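ArCE4A (Arthrobacter sp. AW19M34-1, PDB 5LFZ) probably removes acetyl groups from N-acetylated polysaccharides such as chitin, as a metal-dependent deacetylase of carbohydrate esterase family 4. Local coordinates at residues 29-34 with 51-56. Numbering follows the deposited sequence.
With NI (nickel (II) ion), chain B.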
ATOM      1  N   LEU A  29      -4.687   4.535  -3.984  1.00 21.73           N
ATOM      2  CA  LEU A  29      -3.712   3.756  -4.753  1.00 21.42           C
ATOM      3  C   LEU A  29      -2.718   3.144  -3.788  1.00 22.14           C
ATOM      4  O   LEU A  29      -2.152   3.853  -2.954  1.00 19.81           O
ATOM      5  CB  LEU A  29      -2.967   4.630  -5.761  1.00 24.61           C
ATOM      6  CG  LEU A  29      -3.779   5.350  -6.833  1.00 28.71           C
ATOM      7  CD1 LEU A  29      -2.839   6.017  -7.831  1.00 30.57           C
ATOM      8  CD2 LEU A  29      -4.713   4.372  -7.516  1.00 29.84           C
ATOM      9  N   THR A  30      -2.503   1.835  -3.878  1.00 21.27           N
ATOM     10  CA  THR A  30      -1.547   1.178  -2.994  1.00 22.75           C
ATOM     11  C   THR A  30      -0.584   0.302  -3.796  1.00 21.46           C
ATOM     12  O   THR A  30      -0.944  -0.265  -4.837  1.00 20.31           O
ATOM     13  CB  THR A  30      -2.251   0.336  -1.888  1.00 19.77           C
ATOM     14  OG1 THR A  30      -2.885  -0.811  -2.462  1.00 22.29           O
ATOM     15  CG2 THR A  30      -3.293   1.170  -1.136  1.00 21.26           C
ATOM     16  N   PHE A  31       0.652   0.224  -3.318  1.00 18.99           N
ATOM     17  CA  PHE A  31       1.711  -0.511  -4.007  1.00 18.98           C
ATOM     18  C   PHE A  31       2.417  -1.455  -3.047  1.00 23.88           C
ATOM     19  O   PHE A  31       2.933  -1.017  -2.017  1.00 21.77           O
ATOM     20  CB  PHE A  31       2.730   0.448  -4.619  1.00 22.04           C
ATOM     21  CG  PHE A  31       2.155   1.374  -5.655  1.00 25.24           C
ATOM     22  CD1 PHE A  31       2.059   0.979  -6.982  1.00 23.60           C
ATOM     23  CD2 PHE A  31       1.710   2.638  -5.302  1.00 24.05           C
ATOM     24  CE1 PHE A  31       1.539   1.833  -7.928  1.00 24.98           C
ATOM     25  CE2 PHE A  31       1.184   3.493  -6.245  1.00 23.91           C
ATOM     26  CZ  PHE A  31       1.097   3.091  -7.559  1.00 26.09           C
ATOM     27  N   ASP A  32       2.442  -2.744  -3.379  1.00 21.20           N
ATOM     28  CA  ASP A  32       3.052  -3.759  -2.516  1.00 20.81           C
ATOM     29  C   ASP A  32       4.433  -4.177  -2.973  1.00 24.19           C
ATOM     30  O   ASP A  32       4.743  -4.104  -4.167  1.00 21.70           O
ATOM     31  CB  ASP A  32       2.203  -5.032  -2.466  1.00 23.10           C
ATOM     32  CG  ASP A  32       0.976  -4.899  -1.611  1.00 23.73           C
ATOM     33  OD1 ASP A  32       0.654  -3.776  -1.179  1.00 24.24           O
ATOM     34  OD2 ASP A  32       0.318  -5.941  -1.393  1.00 26.52           O
ATOM     35  N   ASP A  33       5.227  -4.651  -2.009  1.00 21.45           N
ATOM     36  CA  ASP A  33       6.419  -5.489  -2.236  1.00 23.42           C
ATOM     37  C   ASP A  33       7.688  -4.697  -2.514  1.00 25.05           C
ATOM     38  O   ASP A  33       8.754  -5.287  -2.731  1.00 28.18           O
ATOM     39  CB  ASP A  33       6.226  -6.474  -3.397  1.00 26.60           C
ATOM     40  CG  ASP A  33       5.206  -7.568  -3.120  1.00 28.30           C
ATOM     41  OD1 ASP A  33       4.535  -7.562  -2.073  1.00 28.86           O
ATOM     42  OD2 ASP A  33       5.064  -8.440  -3.998  1.00 32.33           O
ATOM     43  N   GLY A  34       7.581  -3.374  -2.544  1.00 21.50           N
ATOM     44  CA  GLY A  34       8.749  -2.528  -2.686  1.00 22.90           C
ATOM     45  C   GLY A  34       9.426  -2.307  -1.347  1.00 21.77           C
ATOM     46  O   GLY A  34       9.093  -2.968  -0.362  1.00 26.80           O
ATOM     47  N   THR A  51      -0.028  13.461  -6.578  1.00 31.81           N
ATOM     48  CA  THR A  51      -0.853  12.370  -6.096  1.00 27.53           C
ATOM     49  C   THR A  51      -0.135  11.567  -5.028  1.00 28.68           C
ATOM     50  O   THR A  51       1.007  11.148  -5.231  1.00 25.51           O
ATOM     51  CB  THR A  51      -1.256  11.430  -7.246  1.00 27.70           C
ATOM     52  OG1 THR A  51      -2.107  12.131  -8.162  1.00 33.22           O
ATOM     53  CG2 THR A  51      -1.981  10.214  -6.708  1.00 28.99           C
ATOM     54  N   PRO A  52      -0.797  11.355  -3.879  1.00 24.76           N
ATOM     55  CA  PRO A  52      -0.245  10.518  -2.817  1.00 26.89           C
ATOM     56  C   PRO A  52      -0.615   9.061  -3.010  1.00 24.66           C
ATOM     57  O   PRO A  52      -1.612   8.751  -3.661  1.00 25.35           O
ATOM     58  CB  PRO A  52      -0.905  11.076  -1.563  1.00 27.80           C
ATOM     59  CG  PRO A  52      -2.273  11.479  -2.045  1.00 26.18           C
ATOM     60  CD  PRO A  52      -2.098  11.937  -3.492  1.00 27.45           C
ATOM     61  N   ALA A  53       0.194   8.173  -2.454  1.00 22.15           N
ATOM     62  CA  ALA A  53      -0.094   6.752  -2.502  1.00 19.27           C
ATOM     63  C   ALA A  53       0.358   6.111  -1.200  1.00 22.89           C
ATOM     64  O   ALA A  53       1.007   6.759  -0.377  1.00 23.19           O
ATOM     65  CB  ALA A  53       0.594   6.099  -3.701  1.00 23.91           C
ATOM     66  N   THR A  54      -0.005   4.849  -1.012  1.00 21.10           N
ATOM     67  CA  THR A  54       0.388   4.101   0.176  1.00 22.44           C
ATOM     68  C   THR A  54       1.255   2.931  -0.262  1.00 19.17           C
ATOM     69  O   THR A  54       0.870   2.160  -1.145  1.00 21.59           O
ATOM     70  CB  THR A  54      -0.838   3.610   0.950  1.00 18.82           C
ATOM     71  OG1 THR A  54      -1.688   4.730   1.223  1.00 20.22           O
ATOM     72  CG2 THR A  54      -0.432   2.937   2.269  1.00 21.40           C
ATOM     73  N   PHE A  55       2.435   2.829   0.334  1.00 20.28           N
ATOM     74  CA  PHE A  55       3.399   1.806  -0.025  1.00 18.99           C
ATOM     75  C   PHE A  55       3.513   0.781   1.083  1.00 20.86           C
ATOM     76  O   PHE A  55       3.966   1.098   2.180  1.00 20.34           O
ATOM     77  CB  PHE A  55       4.765   2.440  -0.316  1.00 18.45           C
ATOM     78  CG  PHE A  55       4.767   3.348  -1.513  1.00 17.86           C
ATOM     79  CD1 PHE A  55       4.460   4.694  -1.389  1.00 23.03           C
ATOM     80  CD2 PHE A  55       5.063   2.843  -2.770  1.00 21.38           C
ATOM     81  CE1 PHE A  55       4.454   5.524  -2.501  1.00 24.42           C
ATOM     82  CE2 PHE A  55       5.061   3.668  -3.881  1.00 24.51           C
ATOM     83  CZ  PHE A  55       4.754   5.015  -3.745  1.00 22.47           C
ATOM     84  N   PHE A  56       3.061  -0.439   0.820  1.00 20.52           N
ATOM     85  CA  PHE A  56       3.224  -1.515   1.785  1.00 21.75           C
ATOM     86  C   PHE A  56       4.558  -2.200   1.527  1.00 17.58           C
ATOM     87  O   PHE A  56       4.697  -3.018   0.618  1.00 21.41           O
ATOM     88  CB  PHE A  56       2.058  -2.484   1.711  1.00 20.69           C
ATOM     89  CG  PHE A  56       0.776  -1.889   2.200  1.00 19.84           C
ATOM     90  CD1 PHE A  56      -0.115  -1.291   1.322  1.00 23.57           C
ATOM     91  CD2 PHE A  56       0.479  -1.887   3.553  1.00 18.97           C
ATOM     92  CE1 PHE A  56      -1.292  -0.730   1.780  1.00 20.42           C
ATOM     93  CE2 PHE A  56      -0.696  -1.334   4.021  1.00 23.30           C
ATOM     94  CZ  PHE A  56      -1.581  -0.744   3.139  1.00 21.66           C
TER
HETATM   95 NI    NI B 301       2.991  -8.832  -1.572  0.54 22.68          NI
HETATM   96  O   HOH W   1      -3.161   5.347  -0.916  1.00 23.98           O
HETATM   97  O   HOH W   2      -3.969   7.285  -3.684  1.00 24.16           O
HETATM   98  O   HOH W   3       5.684  -1.316  -1.835  1.00 23.91           O
HETATM   99  O   HOH W   4       1.337  -8.214  -2.377  1.00 36.74           O
HETATM  100  O   HOH W   5       3.048  -9.787  -3.432  1.00 31.16           O
HETATM  101  O   HOH W   6       1.278 -10.045  -1.122  1.00 36.63           O
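The bond from D33 N to F56 O (3.1 Å) joins a nickel-binding residue to the backbone of the parallel strand 54-56. D33 has a positive phi (86°), and its OD1 reaches the nickel at 2.1 Å. H82, H86 and three waters complete the site. D33 OD2 accepts from one of these waters, and D32 OD2 accepts from another at 2.7 Å. D32 OD1 lies 3.5 Å from F56 CB, with the carboxylate turned steeply (78°) against the F56 ring, and forms a salt bridge to R120. T30 OG1 bonds to I170 O and to R120. T30 CB meets the edge of the F56 ring at CE1. Further backbone bonds run from T54 N to L29 O, F31 N to T54 O and F56 N to F31 O. On the other face, F31 and F55 both have CG anti to the carbonyl carbon, which sends the rings the same way and brings F31 CD2 to 3.8 Å from F55 CE2. The rings are nearly parallel (21°) but slid apart. A53 CB fills in at the edge of the F31 ring, 3.7 Å from CE2. Helix 39-48 covers this face in a beta-alpha-beta crossover, as in the (beta/alpha) barrel of the NodB homology family. A water donates to F31 O and weakly to F56 O, and accepts from G34 N, linking both segments. The ladder thus helps to place metal-binding D33, while R120 holds D32 OD1 and OD2 meets a nickel-bound water.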